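Hypothetical dTDP-4-dehydrorhamnose 3,5-epimerase (Sulfolobus tokodaii, PDB 2B9U) probably catalyses the epimerisation at C3' and C5' of a dTDP-4-keto-6-deoxy sugar on the route to dTDP-L-rhamnose. Local coordinates at residues D86-K89 with S90-T93; N135-P139 with P140-C144; I159-K162 with D163-C166. One frame throughout, in Å; residues are numbered along the deposited sequence.

Contact 1: D86-K89 with S90-T93; sequences DVRK and SSPT
Ser91 and Thr93 both aim their hydroxyls at one carboxylate oxygen, Asp86 OD2. Ser91 OG gives it a hydrogen bond of 2.5 Å on the syn side, and Thr93 OG1 donates to the same OD2 over a very short 2.5 Å. The chain can fold back this far because a type I turn runs from Arg88 to Ser91, closed by Ser91 N to Arg88 O at 3.0 Å. Asp86 also holds its own side of the loop: OD1 accepts from Arg88 N at 2.9 Å, an Asx turn. The Arg88 side chain, bent at chi3 (-68°), grips the Asp86 carboxylate side-on, NE to OD1 at 2.9 Å and NH2 to OD2 at 3.0 Å. Both nitrogens come from above the carboxylate plane, and NE and the backbone N reach OD1 from opposite faces. Asp86 is buried here, beside Met10 and Phe116.

The turn's outer corner is looser. Lys89 and Ser90 point their side chains away and lie exposed, with Ser90 OG bonded instead to the C-terminal carboxylate of Asp176. Four donors (Arg88 N, NE and NH2, Ser91 OG), Thr93 OG1 being a less certain fifth, would probably keep Asp86 ionised and its carboxylate fixed in rotation.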
ATOM      1  N   ASP A  86     -16.302 -11.272  14.727  1.00 31.95           N
ATOM      2  CA  ASP A  86     -16.846 -10.349  15.739  1.00 33.97           C
ATOM      3  C   ASP A  86     -16.465 -10.828  17.112  1.00 34.84           C
ATOM      4  O   ASP A  86     -16.916 -11.897  17.543  1.00 35.71           O
ATOM      5  CB  ASP A  86     -18.370 -10.228  15.641  1.00 34.27           C
ATOM      6  CG  ASP A  86     -18.935  -9.055  16.460  1.00 35.43           C
ATOM      7  OD1 ASP A  86     -18.239  -8.487  17.326  1.00 36.17           O
ATOM      8  OD2 ASP A  86     -20.100  -8.686  16.219  1.00 38.33           O
ATOM      9  N   VAL A  87     -15.617 -10.055  17.790  1.00 35.96           N
ATOM     10  CA  VAL A  87     -15.177 -10.385  19.145  1.00 37.37           C
ATOM     11  C   VAL A  87     -15.628  -9.326  20.171  1.00 38.61           C
ATOM     12  O   VAL A  87     -15.003  -9.151  21.223  1.00 38.54           O
ATOM     13  CB  VAL A  87     -13.631 -10.635  19.239  1.00 37.22           C
ATOM     14  CG1 VAL A  87     -13.209 -11.813  18.359  1.00 37.00           C
ATOM     15  CG2 VAL A  87     -12.822  -9.358  18.922  1.00 36.85           C
ATOM     16  N   ARG A  88     -16.708  -8.620  19.842  1.00 40.40           N
ATOM     17  CA  ARG A  88     -17.380  -7.720  20.789  1.00 42.08           C
ATOM     18  C   ARG A  88     -18.445  -8.511  21.549  1.00 43.07           C
ATOM     19  O   ARG A  88     -19.455  -8.922  20.976  1.00 42.99           O
ATOM     20  CB  ARG A  88     -18.030  -6.545  20.050  1.00 41.92           C
ATOM     21  CG  ARG A  88     -17.083  -5.731  19.192  1.00 41.70           C
ATOM     22  CD  ARG A  88     -17.828  -4.847  18.212  1.00 41.47           C
ATOM     23  NE  ARG A  88     -18.515  -5.613  17.177  1.00 41.89           N
ATOM     24  CZ  ARG A  88     -19.151  -5.074  16.142  1.00 43.16           C
ATOM     25  NH1 ARG A  88     -19.191  -3.755  16.002  1.00 44.86           N
ATOM     26  NH2 ARG A  88     -19.739  -5.847  15.239  1.00 42.43           N
ATOM     27  N   LYS A  89     -18.210  -8.729  22.836  1.00 45.34           N
ATOM     28  CA  LYS A  89     -19.101  -9.544  23.674  1.00 47.15           C
ATOM     29  C   LYS A  89     -20.597  -9.218  23.566  1.00 48.06           C
ATOM     30  O   LYS A  89     -21.425 -10.132  23.464  1.00 48.33           O
ATOM     31  CB  LYS A  89     -18.657  -9.488  25.132  1.00 47.63           C
ATOM     32  CG  LYS A  89     -17.768 -10.654  25.551  1.00 49.12           C
ATOM     33  CD  LYS A  89     -17.373 -10.570  27.034  1.00 51.50           C
ATOM     34  CE  LYS A  89     -18.543 -10.950  27.960  1.00 52.87           C
ATOM     35  NZ  LYS A  89     -19.037 -12.346  27.732  1.00 52.73           N
ATOM     36  N   SER A  90     -20.937  -7.926  23.571  1.00 48.87           N
ATOM     37  CA  SER A  90     -22.336  -7.490  23.635  1.00 49.38           C
ATOM     38  C   SER A  90     -22.933  -7.285  22.253  1.00 49.81           C
ATOM     39  O   SER A  90     -24.034  -6.732  22.113  1.00 50.33           O
ATOM     40  CB  SER A  90     -22.475  -6.206  24.464  1.00 49.89           C
ATOM     41  OG  SER A  90     -22.087  -5.062  23.716  1.00 49.77           O
ATOM     42  N   SER A  91     -22.206  -7.726  21.231  1.00 49.70           N
ATOM     43  CA  SER A  91     -22.704  -7.663  19.869  1.00 49.64           C
ATOM     44  C   SER A  91     -23.718  -8.789  19.638  1.00 49.82           C
ATOM     45  O   SER A  91     -23.538  -9.896  20.158  1.00 50.19           O
ATOM     46  CB  SER A  91     -21.546  -7.747  18.872  1.00 49.55           C
ATOM     47  OG  SER A  91     -22.017  -7.728  17.541  1.00 48.66           O
ATOM     48  N   PRO A  92     -24.792  -8.515  18.864  1.00 49.67           N
ATOM     49  CA  PRO A  92     -25.773  -9.559  18.562  1.00 49.42           C
ATOM     50  C   PRO A  92     -25.175 -10.612  17.630  1.00 48.91           C
ATOM     51  O   PRO A  92     -25.867 -11.559  17.227  1.00 48.93           O
ATOM     52  CB  PRO A  92     -26.882  -8.787  17.833  1.00 49.50           C
ATOM     53  CG  PRO A  92     -26.164  -7.651  17.181  1.00 49.58           C
ATOM     54  CD  PRO A  92     -25.149  -7.236  18.213  1.00 49.70           C
ATOM     55  N   THR A  93     -23.894 -10.421  17.294  1.00 48.24           N
ATOM     56  CA  THR A  93     -23.179 -11.241  16.316  1.00 47.10           C
ATOM     57  C   THR A  93     -21.811 -11.709  16.832  1.00 46.14           C
ATOM     58  O   THR A  93     -20.950 -12.103  16.041  1.00 46.27           O
ATOM     59  CB  THR A  93     -22.968 -10.472  14.994  1.00 47.16           C
ATOM     60  OG1 THR A  93     -22.335  -9.214  15.272  1.00 47.37           O
ATOM     61  CG2 THR A  93     -24.295 -10.233  14.272  1.00 47.32           C
TER

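Contact 2: N135-P139 with P140-C144; sequences NEYSP and PHERC
Glu142 brings its carboxylate to the rim of the Tyr137 ring: OE2 lies near the ring plane, 3.2 Å from Tyr137 CE1, with the carboxylate turned 69° against the ring. Its chain runs extended beyond CG (chi2 173°), which carries the acid past Pro139, whose CA is 3.3 Å from Glu142 OE1. Pro139 in turn places its CD over the centre of one face of the tyrosine, 3.8 Å above the plane. Tyr137 is thus met from two directions, by a proline on a face and by an acid at an edge. An alanine here in place of Glu142 takes away the carboxylate and would probably open a gap at the CE1 edge of Tyr137 and beside Pro139 CA, leaving the ring held from the Pro139 side.

On another side of the turn Ser138 and His141 pair through their side chains. Ser138 OG, set opposite its own backbone N by chi1 of -179°, comes to the edge of the imidazole, near its plane and 2.8 Å from His141 ND1, in a hydrogen bond that either atom could donate. The backbone beneath makes a short 3-10 turn through the two prolines, His141 N reaching Ser138 O at 3.0 Å and Glu142 N reaching Pro139 O at 3.2 Å. Water 1 donates to both Pro139 O and Glu142 O, and Arg143 NH1 also binds Glu142 O.

Gln63 holds Ser138 N, and Lys32 of the second subunit packs on Tyr137. This is the loop that leads into strand 142-144, outermost, within this chain, of a five-stranded antiparallel sheet in the cupin jelly roll, and it carries the tyrosine predicted to stack on the thymine ring of the substrate.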
ATOM      1  N   ASN A 135      -5.463   3.508  15.222  1.00 29.89           N
ATOM      2  CA  ASN A 135      -4.316   3.474  16.121  1.00 30.99           C
ATOM      3  C   ASN A 135      -3.185   2.637  15.587  1.00 32.09           C
ATOM      4  O   ASN A 135      -3.411   1.605  14.962  1.00 32.19           O
ATOM      5  CB  ASN A 135      -4.725   2.923  17.479  1.00 30.86           C
ATOM      6  CG  ASN A 135      -5.541   3.910  18.263  1.00 31.62           C
ATOM      7  OD1 ASN A 135      -5.068   5.005  18.585  1.00 31.32           O
ATOM      8  ND2 ASN A 135      -6.785   3.554  18.537  1.00 32.03           N
ATOM      9  N   GLU A 136      -1.962   3.078  15.856  1.00 32.89           N
ATOM     10  CA  GLU A 136      -0.779   2.358  15.431  1.00 34.27           C
ATOM     11  C   GLU A 136      -0.588   1.046  16.192  1.00 34.98           C
ATOM     12  O   GLU A 136      -1.326   0.736  17.132  1.00 35.23           O
ATOM     13  CB  GLU A 136       0.453   3.248  15.583  1.00 34.54           C
ATOM     14  CG  GLU A 136       0.436   4.454  14.672  1.00 36.82           C
ATOM     15  CD  GLU A 136       1.691   5.305  14.786  1.00 39.73           C
ATOM     16  OE1 GLU A 136       2.707   4.840  15.373  1.00 40.97           O
ATOM     17  OE2 GLU A 136       1.645   6.451  14.286  1.00 41.02           O
ATOM     18  N   TYR A 137       0.388   0.272  15.729  1.00 35.73           N
ATOM     19  CA  TYR A 137       0.977  -0.839  16.450  1.00 36.68           C
ATOM     20  C   TYR A 137       1.177  -0.475  17.913  1.00 37.59           C
ATOM     21  O   TYR A 137       1.800   0.549  18.234  1.00 37.80           O
ATOM     22  CB  TYR A 137       2.323  -1.133  15.813  1.00 36.67           C
ATOM     23  CG  TYR A 137       3.169  -2.212  16.455  1.00 37.27           C
ATOM     24  CD1 TYR A 137       2.648  -3.473  16.742  1.00 38.02           C
ATOM     25  CD2 TYR A 137       4.518  -1.984  16.716  1.00 37.79           C
ATOM     26  CE1 TYR A 137       3.452  -4.470  17.306  1.00 38.96           C
ATOM     27  CE2 TYR A 137       5.326  -2.974  17.268  1.00 38.61           C
ATOM     28  CZ  TYR A 137       4.791  -4.208  17.556  1.00 37.86           C
ATOM     29  OH  TYR A 137       5.588  -5.168  18.120  1.00 38.75           O
ATOM     30  N   SER A 138       0.618  -1.301  18.790  1.00 38.27           N
ATOM     31  CA  SER A 138       0.735  -1.108  20.234  1.00 39.29           C
ATOM     32  C   SER A 138       0.706  -2.474  20.916  1.00 39.52           C
ATOM     33  O   SER A 138      -0.374  -2.994  21.223  1.00 39.80           O
ATOM     34  CB  SER A 138      -0.389  -0.206  20.763  1.00 39.45           C
ATOM     35  OG  SER A 138      -0.269   0.015  22.160  1.00 40.03           O
ATOM     36  N   PRO A 139       1.894  -3.070  21.125  1.00 39.76           N
ATOM     37  CA  PRO A 139       2.063  -4.372  21.788  1.00 40.02           C
ATOM     38  C   PRO A 139       1.317  -4.569  23.129  1.00 40.30           C
ATOM     39  O   PRO A 139       0.768  -5.656  23.346  1.00 40.64           O
ATOM     40  CB  PRO A 139       3.575  -4.471  21.984  1.00 40.02           C
ATOM     41  CG  PRO A 139       4.135  -3.658  20.875  1.00 40.10           C
ATOM     42  CD  PRO A 139       3.188  -2.514  20.687  1.00 39.72           C
ATOM     43  N   PRO A 140       1.301  -3.550  24.028  1.00 40.39           N
ATOM     44  CA  PRO A 140       0.543  -3.766  25.269  1.00 40.32           C
ATOM     45  C   PRO A 140      -0.944  -4.087  25.061  1.00 40.49           C
ATOM     46  O   PRO A 140      -1.552  -4.744  25.918  1.00 40.58           O
ATOM     47  CB  PRO A 140       0.703  -2.434  26.015  1.00 40.34           C
ATOM     48  CG  PRO A 140       1.986  -1.859  25.483  1.00 40.40           C
ATOM     49  CD  PRO A 140       1.955  -2.222  24.029  1.00 40.31           C
ATOM     50  N   HIS A 141      -1.506  -3.646  23.934  1.00 40.46           N
ATOM     51  CA  HIS A 141      -2.930  -3.800  23.642  1.00 40.58           C
ATOM     52  C   HIS A 141      -3.258  -4.944  22.656  1.00 40.28           C
ATOM     53  O   HIS A 141      -4.429  -5.188  22.342  1.00 39.93           O
ATOM     54  CB  HIS A 141      -3.496  -2.474  23.130  1.00 41.21           C
ATOM     55  CG  HIS A 141      -3.262  -1.325  24.057  1.00 42.36           C
ATOM     56  ND1 HIS A 141      -2.047  -0.680  24.149  1.00 44.96           N
ATOM     57  CD2 HIS A 141      -4.086  -0.704  24.934  1.00 45.05           C
ATOM     58  CE1 HIS A 141      -2.134   0.292  25.043  1.00 45.75           C
ATOM     59  NE2 HIS A 141      -3.362   0.299  25.532  1.00 44.44           N
ATOM     60  N   GLU A 142      -2.225  -5.636  22.181  1.00 39.65           N
ATOM     61  CA  GLU A 142      -2.395  -6.759  21.257  1.00 39.54           C
ATOM     62  C   GLU A 142      -3.067  -7.943  21.941  1.00 39.24           C
ATOM     63  O   GLU A 142      -2.733  -8.285  23.075  1.00 39.54           O
ATOM     64  CB  GLU A 142      -1.049  -7.178  20.654  1.00 39.40           C
ATOM     65  CG  GLU A 142      -0.604  -6.325  19.462  1.00 40.34           C
ATOM     66  CD  GLU A 142       0.816  -6.643  18.963  1.00 42.70           C
ATOM     67  OE1 GLU A 142       1.702  -6.983  19.791  1.00 43.01           O
ATOM     68  OE2 GLU A 142       1.050  -6.538  17.734  1.00 41.06           O
ATOM     69  N   ARG A 143      -4.034  -8.538  21.244  1.00 38.95           N
ATOM     70  CA  ARG A 143      -4.729  -9.751  21.684  1.00 38.02           C
ATOM     71  C   ARG A 143      -5.052 -10.624  20.456  1.00 37.49           C
ATOM     72  O   ARG A 143      -5.081 -10.134  19.324  1.00 36.49           O
ATOM     73  CB  ARG A 143      -6.031  -9.404  22.428  1.00 38.30           C
ATOM     74  CG  ARG A 143      -5.880  -8.703  23.800  1.00 40.75           C
ATOM     75  CD  ARG A 143      -5.104  -9.561  24.828  1.00 45.69           C
ATOM     76  NE  ARG A 143      -5.242  -9.070  26.204  1.00 48.17           N
ATOM     77  CZ  ARG A 143      -4.585  -8.022  26.709  1.00 51.10           C
ATOM     78  NH1 ARG A 143      -3.726  -7.322  25.963  1.00 51.19           N
ATOM     79  NH2 ARG A 143      -4.791  -7.664  27.974  1.00 52.14           N
ATOM     80  N   CYS A 144      -5.298 -11.913  20.687  1.00 36.16           N
ATOM     81  CA  CYS A 144      -5.709 -12.801  19.613  1.00 35.72           C
ATOM     82  C   CYS A 144      -6.620 -13.917  20.091  1.00 34.38           C
ATOM     83  O   CYS A 144      -6.671 -14.236  21.290  1.00 34.16           O
ATOM     84  CB  CYS A 144      -4.489 -13.384  18.878  1.00 35.75           C
ATOM     85  SG  CYS A 144      -3.352 -14.281  19.943  1.00 37.65           S
TER
HETATM   86  O   HOH W   1      -0.239  -7.982  24.895  1.00 41.47           O

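Contact 3: I159-K162 with D163-C166; sequences ISDK and DLQC
Ser160 turns its hydroxyl back over the start of helix 161-164, where OG accepts from Asp163 N at 3.0 Å with an N-H...O angle of 154°. With chi1 at 79°, OG sits between the backbone N and the carbonyl carbon, a position from which it reaches the Asp163 amide. Ser160 O is used as well: it takes Leu164 N at 2.9 Å, in the carbonyl plane. Ser160 N gives its hydrogen to water 2 at 2.9 Å, and the same water donates to Asp163 OD2 at 2.7 Å.

Ser160 is therefore the N-cap of this single-turn helix, and the direct return bond of a capping box, from the N-cap amide to the side chain three residues on, is replaced here by a bond through water. The Asp163 carboxylate has stronger business elsewhere: OD1 accepts from His61 NE2 and OD2 from Gly59 N, a histidine backed by an aspartate that recalls the His-Asp pair of RmlC epimerases.

Toward the C-terminal end the backbone bonds slacken. Gln165 N is shared between Asp161 O and Lys162 O, both weakly, and Lys162 O also lies 3.5 Å from Cys166 SG. Ile159, itself buried, packs on two neighbours: CG1 rests on Asp163 CB at 3.6 Å, while its CG2 branch meets the exposed Leu164 at CG, 3.8 Å away, the side chains slanting past each other. Ile159 O accepts from Lys23 NZ of the second subunit, and Arg24 of that subunit packs against Ser160 and Asp163.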
ATOM      1  N   ILE A 159       2.424 -21.749  10.724  1.00 29.17           N
ATOM      2  CA  ILE A 159       1.892 -20.839  11.721  1.00 29.17           C
ATOM      3  C   ILE A 159       2.936 -20.553  12.797  1.00 29.72           C
ATOM      4  O   ILE A 159       3.779 -21.394  13.085  1.00 30.54           O
ATOM      5  CB  ILE A 159       0.565 -21.407  12.305  1.00 29.08           C
ATOM      6  CG1 ILE A 159      -0.108 -20.390  13.235  1.00 29.61           C
ATOM      7  CG2 ILE A 159       0.785 -22.789  12.965  1.00 29.14           C
ATOM      8  CD1 ILE A 159      -1.593 -20.645  13.460  1.00 31.44           C
ATOM      9  N   SER A 160       2.890 -19.362  13.375  1.00 29.34           N
ATOM     10  CA  SER A 160       3.911 -18.951  14.323  1.00 29.41           C
ATOM     11  C   SER A 160       3.580 -19.459  15.732  1.00 29.55           C
ATOM     12  O   SER A 160       2.406 -19.740  16.055  1.00 28.75           O
ATOM     13  CB  SER A 160       4.030 -17.430  14.352  1.00 28.82           C
ATOM     14  OG  SER A 160       2.977 -16.894  15.127  1.00 28.63           O
ATOM     15  N   ASP A 161       4.627 -19.565  16.547  1.00 29.57           N
ATOM     16  CA  ASP A 161       4.508 -19.883  17.974  1.00 30.85           C
ATOM     17  C   ASP A 161       3.506 -18.962  18.680  1.00 31.03           C
ATOM     18  O   ASP A 161       2.651 -19.438  19.419  1.00 31.60           O
ATOM     19  CB  ASP A 161       5.874 -19.785  18.676  1.00 30.91           C
ATOM     20  CG  ASP A 161       6.815 -20.939  18.329  1.00 32.15           C
ATOM     21  OD1 ASP A 161       6.439 -21.842  17.549  1.00 32.61           O
ATOM     22  OD2 ASP A 161       7.947 -20.943  18.859  1.00 34.61           O
ATOM     23  N   LYS A 162       3.614 -17.653  18.445  1.00 31.52           N
ATOM     24  CA  LYS A 162       2.672 -16.669  19.000  1.00 31.88           C
ATOM     25  C   LYS A 162       1.228 -16.996  18.650  1.00 32.05           C
ATOM     26  O   LYS A 162       0.337 -16.913  19.510  1.00 31.98           O
ATOM     27  CB  LYS A 162       3.007 -15.251  18.511  1.00 32.41           C
ATOM     28  CG  LYS A 162       3.885 -14.425  19.469  1.00 34.68           C
ATOM     29  CD  LYS A 162       4.485 -13.166  18.806  1.00 36.95           C
ATOM     30  CE  LYS A 162       3.430 -12.160  18.330  1.00 39.34           C
ATOM     31  NZ  LYS A 162       4.033 -11.138  17.387  1.00 39.82           N
ATOM     32  N   ASP A 163       0.997 -17.371  17.391  1.00 31.40           N
ATOM     33  CA  ASP A 163      -0.362 -17.638  16.923  1.00 31.78           C
ATOM     34  C   ASP A 163      -0.884 -18.978  17.444  1.00 31.96           C
ATOM     35  O   ASP A 163      -2.087 -19.163  17.614  1.00 32.40           O
ATOM     36  CB  ASP A 163      -0.456 -17.531  15.388  1.00 30.85           C
ATOM     37  CG  ASP A 163      -0.473 -16.078  14.894  1.00 30.64           C
ATOM     38  OD1 ASP A 163      -0.541 -15.149  15.736  1.00 30.12           O
ATOM     39  OD2 ASP A 163      -0.417 -15.864  13.663  1.00 29.00           O
ATOM     40  N   LEU A 164       0.028 -19.900  17.724  1.00 32.85           N
ATOM     41  CA  LEU A 164      -0.347 -21.200  18.276  1.00 33.21           C
ATOM     42  C   LEU A 164      -0.803 -21.115  19.729  1.00 33.74           C
ATOM     43  O   LEU A 164      -1.563 -21.963  20.180  1.00 33.46           O
ATOM     44  CB  LEU A 164       0.792 -22.205  18.141  1.00 32.73           C
ATOM     45  CG  LEU A 164       1.000 -22.839  16.778  1.00 31.61           C
ATOM     46  CD1 LEU A 164       2.394 -23.424  16.699  1.00 30.83           C
ATOM     47  CD2 LEU A 164      -0.047 -23.924  16.545  1.00 32.50           C
ATOM     48  N   GLN A 165      -0.349 -20.096  20.458  1.00 35.15           N
ATOM     49  CA  GLN A 165      -0.755 -19.962  21.860  1.00 36.14           C
ATOM     50  C   GLN A 165      -1.956 -19.059  22.097  1.00 36.42           C
ATOM     51  O   GLN A 165      -2.420 -18.920  23.235  1.00 36.71           O
ATOM     52  CB  GLN A 165       0.420 -19.586  22.759  1.00 36.44           C
ATOM     53  CG  GLN A 165       1.461 -20.727  22.934  1.00 39.37           C
ATOM     54  CD  GLN A 165       1.032 -21.876  23.874  1.00 41.58           C
ATOM     55  OE1 GLN A 165      -0.151 -22.025  24.248  1.00 44.16           O
ATOM     56  NE2 GLN A 165       2.002 -22.704  24.242  1.00 40.21           N
ATOM     57  N   CYS A 166      -2.475 -18.471  21.020  1.00 36.54           N
ATOM     58  CA  CYS A 166      -3.713 -17.702  21.082  1.00 36.36           C
ATOM     59  C   CYS A 166      -4.835 -18.540  21.738  1.00 36.92           C
ATOM     60  O   CYS A 166      -5.003 -19.719  21.419  1.00 36.72           O
ATOM     61  CB  CYS A 166      -4.114 -17.220  19.671  1.00 36.47           C
ATOM     62  SG  CYS A 166      -2.973 -15.986  18.908  1.00 35.00           S
TER
HETATM   63  O   HOH W   2       1.194 -17.376  12.166  1.00 21.89           O

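A disulfide joins contacts 2 and 3 directly, Cys144 SG to Cys166 SG at 2.0 Å, tying strand 142-144 to the loop just after helix 161-164; their centres lie about 16 Å apart. The Lys162 side chain of contact 3 comes within about 6 Å of that of Tyr137 in contact 2, the predicted thymine-stacking residue, which is consistent with both contacts lying near the nucleotide end of the substrate pocket. Each is also touched by the second subunit. Contact 1 stands aside, its centre about 19 Å from that of contact 2 and 24 Å from that of contact 3, in the loop joining strands 79-86 and 97-103, away from Tyr137 and the disulfide.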